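PDB 3IS6: putative permease protein, ABC transporter from Porphyromonas gingivalis, which probably takes part in transport across the cell membrane as an ABC permease, and is represented here by its MacB-like periplasmic core domain. Local coordinates for residues A[78-83]-A[159-164]; A[108-113]-A[140-145]; A[58-63]-A[85-90]; A[37-42]-A[180-185]. All coordinates share one frame; numbering follows the deposited sequence.

Contact 1 of 4, residues A[78-83]-A[159-164]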
loop_
_atom_site.group_PDB
_atom_site.type_symbol
_atom_site.label_atom_id
_atom_site.label_comp_id
_atom_site.label_asym_id
_atom_site.label_seq_id
_atom_site.Cartn_x
_atom_site.Cartn_y
_atom_site.Cartn_z
ATOM N N THR A 78 -1.433 10.295 -15.939
ATOM C CA THR A 78 -2.301 9.167 -16.071
ATOM C C THR A 78 -3.194 8.981 -14.858
ATOM O O THR A 78 -2.756 9.135 -13.759
ATOM C CB THR A 78 -1.497 7.878 -16.335
ATOM O OG1 THR A 78 -1.199 7.256 -15.111
ATOM C CG2 THR A 78 -0.204 8.172 -16.995
ATOM N N LYS A 79 -4.436 8.623 -15.085
ATOM C CA LYS A 79 -5.354 8.324 -14.012
ATOM C C LYS A 79 -5.428 6.837 -13.800
ATOM O O LYS A 79 -5.831 6.110 -14.660
ATOM C CB LYS A 79 -6.739 8.848 -14.329
ATOM C CG LYS A 79 -7.656 8.783 -13.174
ATOM C CD LYS A 79 -9.068 8.889 -13.577
ATOM C CE LYS A 79 -9.877 9.596 -12.601
ATOM N NZ LYS A 79 -10.417 10.791 -13.214
ATOM N N THR A 80 -5.045 6.415 -12.624
ATOM C CA THR A 80 -4.818 5.034 -12.325
ATOM C C THR A 80 -5.843 4.423 -11.375
ATOM O O THR A 80 -6.099 4.925 -10.326
ATOM C CB THR A 80 -3.423 4.864 -11.733
ATOM O OG1 THR A 80 -2.451 5.266 -12.673
ATOM C CG2 THR A 80 -3.185 3.490 -11.368
ATOM N N LEU A 81 -6.396 3.315 -11.781
ATOM C CA LEU A 81 -7.364 2.601 -11.027
ATOM C C LEU A 81 -6.890 1.170 -10.760
ATOM O O LEU A 81 -6.410 0.513 -11.627
ATOM C CB LEU A 81 -8.681 2.587 -11.771
ATOM C CG LEU A 81 -9.896 1.892 -11.179
ATOM C CD1 LEU A 81 -10.412 2.630 -10.017
ATOM C CD2 LEU A 81 -10.945 1.767 -12.182
ATOM N N LEU A 82 -7.070 0.711 -9.548
ATOM C CA LEU A 82 -6.690 -0.617 -9.175
ATOM C C LEU A 82 -7.896 -1.548 -9.228
ATOM O O LEU A 82 -8.899 -1.260 -8.662
ATOM C CB LEU A 82 -6.100 -0.594 -7.788
ATOM C CG LEU A 82 -4.618 -0.275 -7.622
ATOM C CD1 LEU A 82 -4.272 0.942 -8.279
ATOM C CD2 LEU A 82 -4.236 -0.213 -6.204
ATOM N N ALA A 83 -7.766 -2.637 -9.956
ATOM C CA ALA A 83 -8.862 -3.529 -10.256
ATOM C C ALA A 83 -8.509 -5.016 -10.310
ATOM O O ALA A 83 -7.383 -5.375 -10.357
ATOM C CB ALA A 83 -9.503 -3.134 -11.494
HETATM N N MSE A 159 -5.130 3.986 -16.806
HETATM C CA MSE A 159 -4.305 2.829 -16.537
HETATM C C MSE A 159 -4.939 1.955 -15.476
HETATM O O MSE A 159 -5.435 2.441 -14.520
HETATM C CB MSE A 159 -2.913 3.283 -16.089
HETATM C CG MSE A 159 -1.962 2.215 -15.557
HETATM SE SE MSE A 159 -0.075 2.806 -15.406
HETATM C CE MSE A 159 -0.224 3.721 -13.810
ATOM N N LEU A 160 -4.860 0.660 -15.651
ATOM C CA LEU A 160 -5.362 -0.276 -14.690
ATOM C C LEU A 160 -4.230 -1.118 -14.122
ATOM O O LEU A 160 -3.438 -1.619 -14.848
ATOM C CB LEU A 160 -6.402 -1.183 -15.313
ATOM C CG LEU A 160 -7.726 -0.621 -15.806
ATOM C CD1 LEU A 160 -8.487 -1.570 -16.651
ATOM C CD2 LEU A 160 -8.533 -0.141 -14.678
ATOM N N LEU A 161 -4.198 -1.262 -12.813
ATOM C CA LEU A 161 -3.215 -2.051 -12.116
ATOM C C LEU A 161 -3.920 -3.056 -11.243
ATOM O O LEU A 161 -4.999 -2.833 -10.847
ATOM C CB LEU A 161 -2.361 -1.173 -11.243
ATOM C CG LEU A 161 -1.295 -0.320 -11.885
ATOM C CD1 LEU A 161 -0.740 0.646 -10.932
ATOM C CD2 LEU A 161 -0.227 -1.149 -12.436
ATOM N N PRO A 162 -3.298 -4.166 -10.929
ATOM C CA PRO A 162 -3.972 -5.135 -10.094
ATOM C C PRO A 162 -4.206 -4.638 -8.684
ATOM O O PRO A 162 -3.393 -3.984 -8.105
ATOM C CB PRO A 162 -3.025 -6.320 -10.106
ATOM C CG PRO A 162 -2.170 -6.106 -11.155
ATOM C CD PRO A 162 -2.000 -4.668 -11.333
ATOM N N ILE A 163 -5.341 -5.018 -8.144
ATOM C CA ILE A 163 -5.753 -4.634 -6.826
ATOM C C ILE A 163 -4.822 -5.174 -5.770
ATOM O O ILE A 163 -4.702 -4.625 -4.733
ATOM C CB ILE A 163 -7.211 -4.960 -6.522
ATOM C CG1 ILE A 163 -7.760 -3.916 -5.585
ATOM C CG2 ILE A 163 -7.368 -6.288 -5.941
ATOM C CD1 ILE A 163 -9.149 -3.783 -5.644
ATOM N N THR A 164 -4.087 -6.209 -6.132
ATOM C CA THR A 164 -3.136 -6.881 -5.267
ATOM C C THR A 164 -1.923 -6.010 -4.969
ATOM O O THR A 164 -1.108 -6.364 -4.210
ATOM C CB THR A 164 -2.693 -8.244 -5.801
ATOM O OG1 THR A 164 -2.405 -8.156 -7.177
ATOM C CG2 THR A 164 -3.753 -9.237 -5.610
#
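K79 and L81 open a ladder of backbone hydrogen bonds with M159 and L161 that shows how parallel strands pair: K79, L81 and A83 bond to M159, L161 and I163, while the backbones of T80 and L82 bond to strand 54-70 and that of L160 to L111. M159 N gives its proton to K79 O (3.1 Å), L81 N returns one to M159 O (3.0 Å), and L161 N and A83 N continue the alternation with L81 O and L161 O. The last rung differs. I163 N reaches A83 O at 3.0 Å, but the bond is bent to 137° and the donor stands well above the carbonyl plane, since the chain is already turning into the 3-10 segment at 163-164. The CA-H groups of L160, L82 and P162 approach L81 O, L161 O and A83 O, oxygens already used by the rungs.

In the MacB-like core domain this ladder joins two strands of one large mixed sheet. Strand 54-70 flanks residues 78-83 on the side away from 159-162, and strand 109-113 flanks residues 159-162; both of these neighbours run antiparallel to their partners.

The apolar contacts divide between the two faces of the sheet. On one, L81 and L160 lie side by side and point the same way, their CD2 methyls 4.0 Å apart, with F87 packed against both. On the other, T80 CG2 meets L161 CD1 at 3.8 Å, and L82 CD1 comes to 4.1 Å from L161 CB. The selenomethionine M159 runs alongside T80, extended as far as its selenium (chi1 171°, chi2 166°) and bent beyond it, and it also touches C110 and I112.

Contact 2 of 4, residues A[108-113]-A[140-145]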
loop_
_atom_site.group_PDB
_atom_site.type_symbol
_atom_site.label_atom_id
_atom_site.label_comp_id
_atom_site.label_asym_id
_atom_site.label_seq_id
_atom_site.Cartn_x
_atom_site.Cartn_y
_atom_site.Cartn_z
HETATM N N MSE A 108 3.496 -6.727 -11.803
HETATM C CA MSE A 108 4.442 -5.881 -12.509
HETATM C C MSE A 108 3.965 -5.450 -13.895
HETATM O O MSE A 108 4.734 -5.013 -14.699
HETATM C CB MSE A 108 5.836 -6.495 -12.576
HETATM C CG MSE A 108 6.464 -6.802 -11.249
HETATM SE SE MSE A 108 6.838 -5.292 -10.214
HETATM C CE MSE A 108 8.259 -4.605 -11.212
ATOM N N THR A 109 2.681 -5.597 -14.147
ATOM C CA THR A 109 2.129 -5.278 -15.429
ATOM C C THR A 109 0.864 -4.441 -15.315
ATOM O O THR A 109 0.196 -4.498 -14.344
ATOM C CB THR A 109 1.763 -6.517 -16.191
ATOM O OG1 THR A 109 0.639 -7.102 -15.560
ATOM C CG2 THR A 109 2.880 -7.487 -16.206
ATOM N N CYS A 110 0.575 -3.675 -16.344
ATOM C CA CYS A 110 -0.584 -2.809 -16.402
ATOM C C CYS A 110 -1.329 -2.870 -17.713
ATOM O O CYS A 110 -0.825 -3.337 -18.680
ATOM C CB CYS A 110 -0.182 -1.375 -16.148
ATOM S SG CYS A 110 0.658 -0.600 -17.426
ATOM N N LEU A 111 -2.543 -2.369 -17.709
ATOM C CA LEU A 111 -3.295 -2.152 -18.905
ATOM C C LEU A 111 -3.434 -0.663 -19.074
ATOM O O LEU A 111 -3.535 0.045 -18.118
ATOM C CB LEU A 111 -4.660 -2.766 -18.827
ATOM C CG LEU A 111 -4.756 -4.226 -18.474
ATOM C CD1 LEU A 111 -6.156 -4.597 -18.227
ATOM C CD2 LEU A 111 -4.219 -5.006 -19.602
ATOM N N ILE A 112 -3.417 -0.233 -20.316
ATOM C CA ILE A 112 -3.487 1.151 -20.704
ATOM C C ILE A 112 -4.638 1.337 -21.668
ATOM O O ILE A 112 -4.906 0.499 -22.463
ATOM C CB ILE A 112 -2.200 1.534 -21.377
ATOM C CG1 ILE A 112 -1.059 1.443 -20.386
ATOM C CG2 ILE A 112 -2.282 2.846 -21.960
ATOM C CD1 ILE A 112 -0.979 2.530 -19.430
ATOM N N SER A 113 -5.317 2.449 -21.572
ATOM C CA SER A 113 -6.462 2.710 -22.408
ATOM C C SER A 113 -6.035 2.987 -23.845
ATOM O O SER A 113 -4.934 3.380 -24.085
ATOM C CB SER A 113 -7.262 3.882 -21.876
ATOM O OG SER A 113 -6.668 5.081 -22.204
ATOM N N ILE A 140 7.061 -0.911 -14.684
ATOM C CA ILE A 140 5.858 -1.622 -14.980
ATOM C C ILE A 140 5.793 -1.848 -16.478
ATOM O O ILE A 140 6.037 -0.956 -17.226
ATOM C CB ILE A 140 4.652 -0.819 -14.563
ATOM C CG1 ILE A 140 4.750 -0.433 -13.101
ATOM C CG2 ILE A 140 3.443 -1.591 -14.757
ATOM C CD1 ILE A 140 3.949 0.781 -12.752
ATOM N N THR A 141 5.451 -3.055 -16.877
ATOM C CA THR A 141 5.338 -3.434 -18.259
ATOM C C THR A 141 3.925 -3.327 -18.755
ATOM O O THR A 141 3.032 -3.760 -18.107
ATOM C CB THR A 141 5.725 -4.883 -18.426
ATOM O OG1 THR A 141 7.083 -5.052 -18.075
ATOM C CG2 THR A 141 5.550 -5.297 -19.798
ATOM N N ILE A 142 3.720 -2.803 -19.936
ATOM C CA ILE A 142 2.379 -2.712 -20.465
ATOM C C ILE A 142 1.945 -4.036 -21.093
ATOM O O ILE A 142 2.421 -4.428 -22.106
ATOM C CB ILE A 142 2.285 -1.597 -21.491
ATOM C CG1 ILE A 142 2.599 -0.266 -20.844
ATOM C CG2 ILE A 142 0.962 -1.567 -22.119
ATOM C CD1 ILE A 142 2.638 0.803 -21.758
ATOM N N GLY A 143 1.045 -4.723 -20.428
ATOM C CA GLY A 143 0.576 -6.000 -20.891
ATOM C C GLY A 143 -0.650 -6.044 -21.771
ATOM O O GLY A 143 -0.997 -7.069 -22.287
ATOM N N GLY A 144 -1.346 -4.936 -21.877
ATOM C CA GLY A 144 -2.528 -4.861 -22.692
ATOM C C GLY A 144 -2.982 -3.460 -22.956
ATOM O O GLY A 144 -2.605 -2.572 -22.264
ATOM N N VAL A 145 -3.824 -3.296 -23.949
ATOM C CA VAL A 145 -4.494 -2.056 -24.221
ATOM C C VAL A 145 -5.981 -2.280 -24.291
ATOM O O VAL A 145 -6.429 -3.104 -25.018
ATOM C CB VAL A 145 -4.034 -1.467 -25.513
ATOM C CG1 VAL A 145 -4.702 -0.198 -25.763
ATOM C CG2 VAL A 145 -2.580 -1.301 -25.521
#
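T109 and T141, C110 and I142 pair as parallel strands, a buried contact inside the mixed sheet, between strands 159-162 and 128-131, where residues 108-113 meet residues 140-145. T141 N bonds to M108 O almost straight (3.0 Å, 174°), C110 N answers to T141 O, and G143 N closes on C110 O at 2.9 Å. The regular register then breaks. I112 N donates to G144 O (3.2 Å), so three steps along 142-145 match two along 110-112, and G143 and G144 together stand opposite L111. This is a beta bulge, and the buried G144 N finds no partner in the model. L111 CD2 rests against the bare backbone there, 3.5 Å from G144 CA.

Side chains on the face opposite L111 carry the apolar packing. C110 SG, turned between its own backbone N and carbonyl carbon (chi1 73°), fits against I142 CG1 at 3.9 Å and about equally close to I140 CG2. I112 crosses I142 at about a right angle, I112 CG1 lying 4.0 Å from I142 CD1. Further along, V145 CG1 comes to 3.4 Å from I112 O.

Strand 159-162 continues the sheet beyond 109-113, and strand 128-131 beyond 140-146, with L129 touching C110, I112 and I142. S113 caps the N-terminus of helix 114-119 through L116 N, while L240 of the second subunit packs on I140.

Contact 3 of 4, residues A[58-63]-A[85-90]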
loop_
_atom_site.group_PDB
_atom_site.type_symbol
_atom_site.label_atom_id
_atom_site.label_comp_id
_atom_site.label_asym_id
_atom_site.label_seq_id
_atom_site.Cartn_x
_atom_site.Cartn_y
_atom_site.Cartn_z
ATOM N N THR A 58 -17.004 -7.672 -7.466
ATOM C CA THR A 58 -15.651 -7.218 -7.675
ATOM C C THR A 58 -15.404 -5.884 -6.991
ATOM O O THR A 58 -16.320 -5.214 -6.668
ATOM C CB THR A 58 -15.266 -7.219 -9.164
ATOM O OG1 THR A 58 -13.860 -7.234 -9.297
ATOM C CG2 THR A 58 -15.808 -6.041 -9.905
ATOM N N ARG A 59 -14.149 -5.538 -6.791
ATOM C CA ARG A 59 -13.748 -4.351 -6.081
ATOM C C ARG A 59 -12.737 -3.522 -6.859
ATOM O O ARG A 59 -11.926 -4.042 -7.533
ATOM C CB ARG A 59 -13.188 -4.715 -4.718
ATOM C CG ARG A 59 -11.928 -5.550 -4.740
ATOM C CD ARG A 59 -11.561 -6.107 -3.405
ATOM N NE ARG A 59 -10.753 -7.300 -3.517
ATOM C CZ ARG A 59 -10.120 -7.895 -2.529
ATOM N NH1 ARG A 59 -10.166 -7.436 -1.307
ATOM N NH2 ARG A 59 -9.432 -8.978 -2.777
ATOM N N THR A 60 -12.829 -2.216 -6.729
ATOM C CA THR A 60 -11.834 -1.304 -7.235
ATOM C C THR A 60 -11.436 -0.265 -6.187
ATOM O O THR A 60 -12.156 -0.018 -5.272
ATOM C CB THR A 60 -12.317 -0.569 -8.498
ATOM O OG1 THR A 60 -13.371 0.303 -8.172
ATOM C CG2 THR A 60 -12.797 -1.513 -9.523
ATOM N N THR A 61 -10.256 0.306 -6.327
ATOM C CA THR A 61 -9.894 1.511 -5.622
ATOM C C THR A 61 -9.124 2.480 -6.518
ATOM O O THR A 61 -8.214 2.091 -7.174
ATOM C CB THR A 61 -9.178 1.226 -4.289
ATOM O OG1 THR A 61 -8.966 2.439 -3.587
ATOM C CG2 THR A 61 -7.876 0.567 -4.493
ATOM N N LEU A 62 -9.509 3.735 -6.515
ATOM C CA LEU A 62 -8.892 4.717 -7.359
ATOM C C LEU A 62 -7.642 5.244 -6.739
ATOM O O LEU A 62 -7.671 5.674 -5.644
ATOM C CB LEU A 62 -9.828 5.879 -7.560
ATOM C CG LEU A 62 -9.300 7.045 -8.365
ATOM C CD1 LEU A 62 -9.218 6.725 -9.787
ATOM C CD2 LEU A 62 -10.117 8.245 -8.173
ATOM N N TYR A 63 -6.525 5.119 -7.414
ATOM C CA TYR A 63 -5.351 5.830 -7.016
ATOM C C TYR A 63 -5.395 7.316 -7.282
ATOM O O TYR A 63 -5.077 8.088 -6.439
ATOM C CB TYR A 63 -4.086 5.234 -7.566
ATOM C CG TYR A 63 -2.887 5.972 -7.077
ATOM C CD1 TYR A 63 -2.379 5.736 -5.833
ATOM C CD2 TYR A 63 -2.290 6.948 -7.849
ATOM C CE1 TYR A 63 -1.314 6.420 -5.389
ATOM C CE2 TYR A 63 -1.233 7.629 -7.414
ATOM C CZ TYR A 63 -0.740 7.365 -6.180
ATOM O OH TYR A 63 0.336 8.056 -5.735
ATOM N N PRO A 85 -9.246 -8.937 -12.122
ATOM C CA PRO A 85 -9.485 -9.430 -13.460
ATOM C C PRO A 85 -10.973 -9.431 -13.770
ATOM O O PRO A 85 -11.343 -9.225 -14.865
ATOM C CB PRO A 85 -8.909 -10.819 -13.394
ATOM C CG PRO A 85 -7.757 -10.641 -12.543
ATOM C CD PRO A 85 -8.162 -9.690 -11.494
ATOM N N ALA A 86 -11.800 -9.571 -12.762
ATOM C CA ALA A 86 -13.226 -9.584 -12.949
ATOM C C ALA A 86 -13.784 -8.247 -13.417
ATOM O O ALA A 86 -14.855 -8.188 -13.923
ATOM C CB ALA A 86 -13.883 -10.030 -11.741
ATOM N N PHE A 87 -13.022 -7.192 -13.276
ATOM C CA PHE A 87 -13.441 -5.884 -13.711
ATOM C C PHE A 87 -13.721 -5.957 -15.187
ATOM O O PHE A 87 -14.620 -5.386 -15.672
ATOM C CB PHE A 87 -12.304 -4.914 -13.456
ATOM C CG PHE A 87 -12.546 -3.507 -13.912
ATOM C CD1 PHE A 87 -13.109 -2.589 -13.080
ATOM C CD2 PHE A 87 -12.144 -3.085 -15.124
ATOM C CE1 PHE A 87 -13.289 -1.316 -13.477
ATOM C CE2 PHE A 87 -12.324 -1.811 -15.500
ATOM C CZ PHE A 87 -12.896 -0.937 -14.680
ATOM N N LEU A 88 -12.908 -6.690 -15.896
ATOM C CA LEU A 88 -13.073 -6.818 -17.309
ATOM C C LEU A 88 -14.385 -7.484 -17.667
ATOM O O LEU A 88 -14.989 -7.121 -18.611
ATOM C CB LEU A 88 -11.912 -7.607 -17.895
ATOM C CG LEU A 88 -10.590 -6.952 -18.259
ATOM C CD1 LEU A 88 -10.186 -5.872 -17.430
ATOM C CD2 LEU A 88 -9.494 -7.943 -18.390
ATOM N N ASP A 89 -14.754 -8.507 -16.940
ATOM C CA ASP A 89 -16.037 -9.141 -17.099
ATOM C C ASP A 89 -17.248 -8.307 -16.675
ATOM O O ASP A 89 -18.169 -8.135 -17.405
ATOM C CB ASP A 89 -16.008 -10.481 -16.400
ATOM C CG ASP A 89 -15.048 -11.470 -17.080
ATOM O OD1 ASP A 89 -14.869 -11.389 -18.289
ATOM O OD2 ASP A 89 -14.471 -12.314 -16.396
HETATM N N MSE A 90 -17.165 -7.718 -15.511
HETATM C CA MSE A 90 -18.216 -6.910 -14.965
HETATM C C MSE A 90 -18.542 -5.726 -15.872
HETATM O O MSE A 90 -19.647 -5.348 -15.960
HETATM C CB MSE A 90 -17.804 -6.405 -13.600
HETATM C CG MSE A 90 -18.784 -5.526 -12.906
HETATM SE SE MSE A 90 -20.360 -6.430 -12.211
HETATM C CE MSE A 90 -19.693 -7.245 -10.689
#
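T58 OG1 is hydrogen-bonded to E84 OE1 and at the same time presses on A86 CB, 3.7 Å away, on the segment 85-90. The hydroxyl therefore meets that segment through a methyl group while its polar demand is met by the residue two places before A86. The other carboxylate oxygen of E84 forms a salt bridge with R59 NE, so neighbouring residues of the strand hold both oxygens of one acid.

The rest of the contact is made by methyl groups and one aromatic ring. T58 CG2 and M90 CE, the end of a selenomethionine, lie 4.1 Å apart, and the two side chains slide past each other in opposite directions. M90 reaches this place because its chain leaves the helix extended at chi1 (179°) and then folds twice, at chi2 and chi3, so that CE is brought round towards the strand. T60 CG2 touches the F87 ring at CD1 (3.7 Å) and CE1; the two side chains run at about a right angle to each other, and the methyl approaches the ring obliquely. Within the helix, M90 N bonds to A86 O at 2.8 Å.

Within the MacB-like core domain this is a short helix laid across a sheet strand: the axes pass 8.7 Å apart at 108°. Strands 74-83 and 181-186 flank T60 through L81, I181 and Y183, and F87 also meets F91 edge-to-face.

Dispersion between methyl groups and the F87 ring thus carries much of the direct packing, whereas the electrostatic tie is delegated to E84, whose pairing with T58 and R59 would be expected to stabilise its charged form.

Contact 4 of 4, residues A[37-42]-A[180-185]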
loop_
_atom_site.group_PDB
_atom_site.type_symbol
_atom_site.label_atom_id
_atom_site.label_comp_id
_atom_site.label_asym_id
_atom_site.label_seq_id
_atom_site.Cartn_x
_atom_site.Cartn_y
_atom_site.Cartn_z
ATOM N N SER A 37 -20.454 5.550 0.111
ATOM C CA SER A 37 -20.579 4.876 -1.144
ATOM C C SER A 37 -19.421 3.941 -1.436
ATOM O O SER A 37 -19.372 3.339 -2.467
ATOM C CB SER A 37 -20.702 5.896 -2.245
ATOM O OG SER A 37 -21.959 6.484 -2.220
ATOM N N GLN A 38 -18.519 3.861 -0.482
ATOM C CA GLN A 38 -17.325 3.048 -0.566
ATOM C C GLN A 38 -17.207 2.175 0.680
ATOM O O GLN A 38 -17.813 2.447 1.665
ATOM C CB GLN A 38 -16.095 3.913 -0.788
ATOM C CG GLN A 38 -16.151 4.678 -2.070
ATOM C CD GLN A 38 -14.875 5.413 -2.464
ATOM O OE1 GLN A 38 -14.821 6.011 -3.490
ATOM N NE2 GLN A 38 -13.875 5.349 -1.651
ATOM N N VAL A 39 -16.448 1.100 0.571
ATOM C CA VAL A 39 -16.322 0.097 1.594
ATOM C C VAL A 39 -14.866 -0.303 1.834
ATOM O O VAL A 39 -13.981 0.049 1.099
ATOM C CB VAL A 39 -17.098 -1.142 1.261
ATOM C CG1 VAL A 39 -18.551 -0.865 1.111
ATOM C CG2 VAL A 39 -16.566 -1.772 0.042
ATOM N N SER A 40 -14.681 -1.058 2.899
ATOM C CA SER A 40 -13.427 -1.675 3.270
ATOM C C SER A 40 -13.111 -2.797 2.299
ATOM O O SER A 40 -13.973 -3.300 1.657
ATOM C CB SER A 40 -13.506 -2.224 4.693
ATOM O OG SER A 40 -13.819 -1.243 5.640
ATOM N N GLY A 41 -11.861 -3.193 2.219
ATOM C CA GLY A 41 -11.406 -4.112 1.214
ATOM C C GLY A 41 -12.045 -5.471 1.207
ATOM O O GLY A 41 -12.257 -6.043 0.202
ATOM N N GLY A 42 -12.326 -5.959 2.389
ATOM C CA GLY A 42 -12.820 -7.287 2.617
ATOM C C GLY A 42 -14.181 -7.618 2.101
ATOM O O GLY A 42 -14.483 -8.740 1.906
ATOM N N TYR A 180 -12.646 1.429 -1.168
ATOM C CA TYR A 180 -12.984 0.544 -2.264
ATOM C C TYR A 180 -14.443 0.682 -2.711
ATOM O O TYR A 180 -15.300 0.880 -1.931
ATOM C CB TYR A 180 -12.765 -0.917 -1.880
ATOM C CG TYR A 180 -11.362 -1.305 -1.509
ATOM C CD1 TYR A 180 -10.554 -1.936 -2.387
ATOM C CD2 TYR A 180 -10.867 -1.045 -0.260
ATOM C CE1 TYR A 180 -9.266 -2.273 -2.052
ATOM C CE2 TYR A 180 -9.604 -1.379 0.084
ATOM C CZ TYR A 180 -8.807 -1.995 -0.814
ATOM O OH TYR A 180 -7.554 -2.323 -0.468
ATOM N N ILE A 181 -14.694 0.530 -3.982
ATOM C CA ILE A 181 -16.033 0.472 -4.463
ATOM C C ILE A 181 -16.314 -0.978 -4.775
ATOM O O ILE A 181 -15.562 -1.620 -5.433
ATOM C CB ILE A 181 -16.231 1.265 -5.717
ATOM C CG1 ILE A 181 -15.854 2.720 -5.527
ATOM C CG2 ILE A 181 -17.622 1.177 -6.143
ATOM C CD1 ILE A 181 -15.890 3.467 -6.732
ATOM N N ALA A 182 -17.414 -1.476 -4.275
ATOM C CA ALA A 182 -17.753 -2.851 -4.482
ATOM C C ALA A 182 -18.959 -2.948 -5.376
ATOM O O ALA A 182 -19.987 -2.461 -5.054
ATOM C CB ALA A 182 -18.034 -3.482 -3.204
ATOM N N TYR A 183 -18.782 -3.603 -6.497
ATOM C CA TYR A 183 -19.803 -3.788 -7.471
ATOM C C TYR A 183 -20.301 -5.213 -7.404
ATOM O O TYR A 183 -19.538 -6.123 -7.350
ATOM C CB TYR A 183 -19.279 -3.519 -8.853
ATOM C CG TYR A 183 -18.722 -2.133 -9.105
ATOM C CD1 TYR A 183 -19.534 -1.088 -9.443
ATOM C CD2 TYR A 183 -17.374 -1.877 -9.001
ATOM C CE1 TYR A 183 -19.034 0.129 -9.684
ATOM C CE2 TYR A 183 -16.873 -0.644 -9.230
ATOM C CZ TYR A 183 -17.701 0.355 -9.580
ATOM O OH TYR A 183 -17.192 1.577 -9.817
ATOM N N VAL A 184 -21.601 -5.361 -7.401
ATOM C CA VAL A 184 -22.237 -6.640 -7.296
ATOM C C VAL A 184 -23.259 -6.852 -8.395
ATOM O O VAL A 184 -24.147 -6.069 -8.537
ATOM C CB VAL A 184 -22.968 -6.710 -5.983
ATOM C CG1 VAL A 184 -23.583 -7.999 -5.785
ATOM C CG2 VAL A 184 -22.097 -6.400 -4.877
ATOM N N ARG A 185 -23.155 -7.929 -9.144
ATOM C CA ARG A 185 -24.174 -8.268 -10.096
ATOM C C ARG A 185 -25.048 -9.397 -9.589
ATOM O O ARG A 185 -24.584 -10.461 -9.350
ATOM C CB ARG A 185 -23.567 -8.663 -11.420
ATOM C CG ARG A 185 -24.545 -8.901 -12.505
ATOM C CD ARG A 185 -24.076 -9.929 -13.456
ATOM N NE ARG A 185 -22.990 -9.453 -14.255
ATOM C CZ ARG A 185 -22.076 -10.230 -14.784
ATOM N NH1 ARG A 185 -22.154 -11.532 -14.636
ATOM N NH2 ARG A 185 -21.106 -9.707 -15.476
HETATM O O HOH W 1 -19.126 0.569 -2.697
#
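Y180 turns one face of its ring to G41, whose CA sits 3.4 Å above the ring plane, displaced toward the rim, as a CH-pi contact. At the edge, in the plane, lies V39 O, close to the CB end of the ring. With CG anti to the carbonyl carbon (chi1 -61°), the ring is carried alongside the loop, from V39 O at its CB end to G41; its hydroxyl is hydrogen-bonded to S170 OG.

The backbones join where the ring begins. V39 N bonds to Y180 O (2.8 Å, 168°) and Y180 N returns to V39 O (3.0 Å, 154°), both donors lying in the carbonyl planes. The two residues form a single antiparallel hydrogen-bonded pair, by which the loop between strand 32-36 and helix 43-50 is tied to residues 180-185. Two residues beyond the pair on each segment, a water links them: it donates to S37 O (2.8 Å) and accepts from A182 N.

Side chains close over the bridge. V39 CG2 meets A182 CB at 4.0 Å. Q38 CG lies 4.0 Å from I181 CG1, and the extended chain of Q38 ends with NE2 on D178 O. Strand 14-23 backs V39 and A182 through V17, while strand 54-70 lies beside Y180 and I181, as expected within one mixed sheet of the MacB-like core domain.

Because both polar groups of V39 are paired with those of Y180, V39 can lie buried beside the sheet without an unmet backbone donor, and the aromatic ring adds its own weak attraction to the polarised CA-H of G41.

Overall arrangement
All four contacts reach one mixed sheet of the MacB-like core domain, contact 3 with a helix and contact 4 with a loop. Contacts 1 and 2, centres 10 Å apart, meet along strands 159-162 and 109-113, where L160 N lies 2.9 Å from L111 O. Contact 3 joins contact 1 through L82 N and T61 O (3.0 Å), and contact 4 through T60 O and I181 N (2.9 Å); R59 NH1 also reaches G41 O. Contacts 1 and 4 touch directly, I163 CD1 lying 3.9 Å from Y180 CE1. Contacts 2 and 4 do not touch, their nearest atoms about 15 Å apart. A Tris molecule, probably from the crystallisation liquor, lies near the K79 side chain in contact 1.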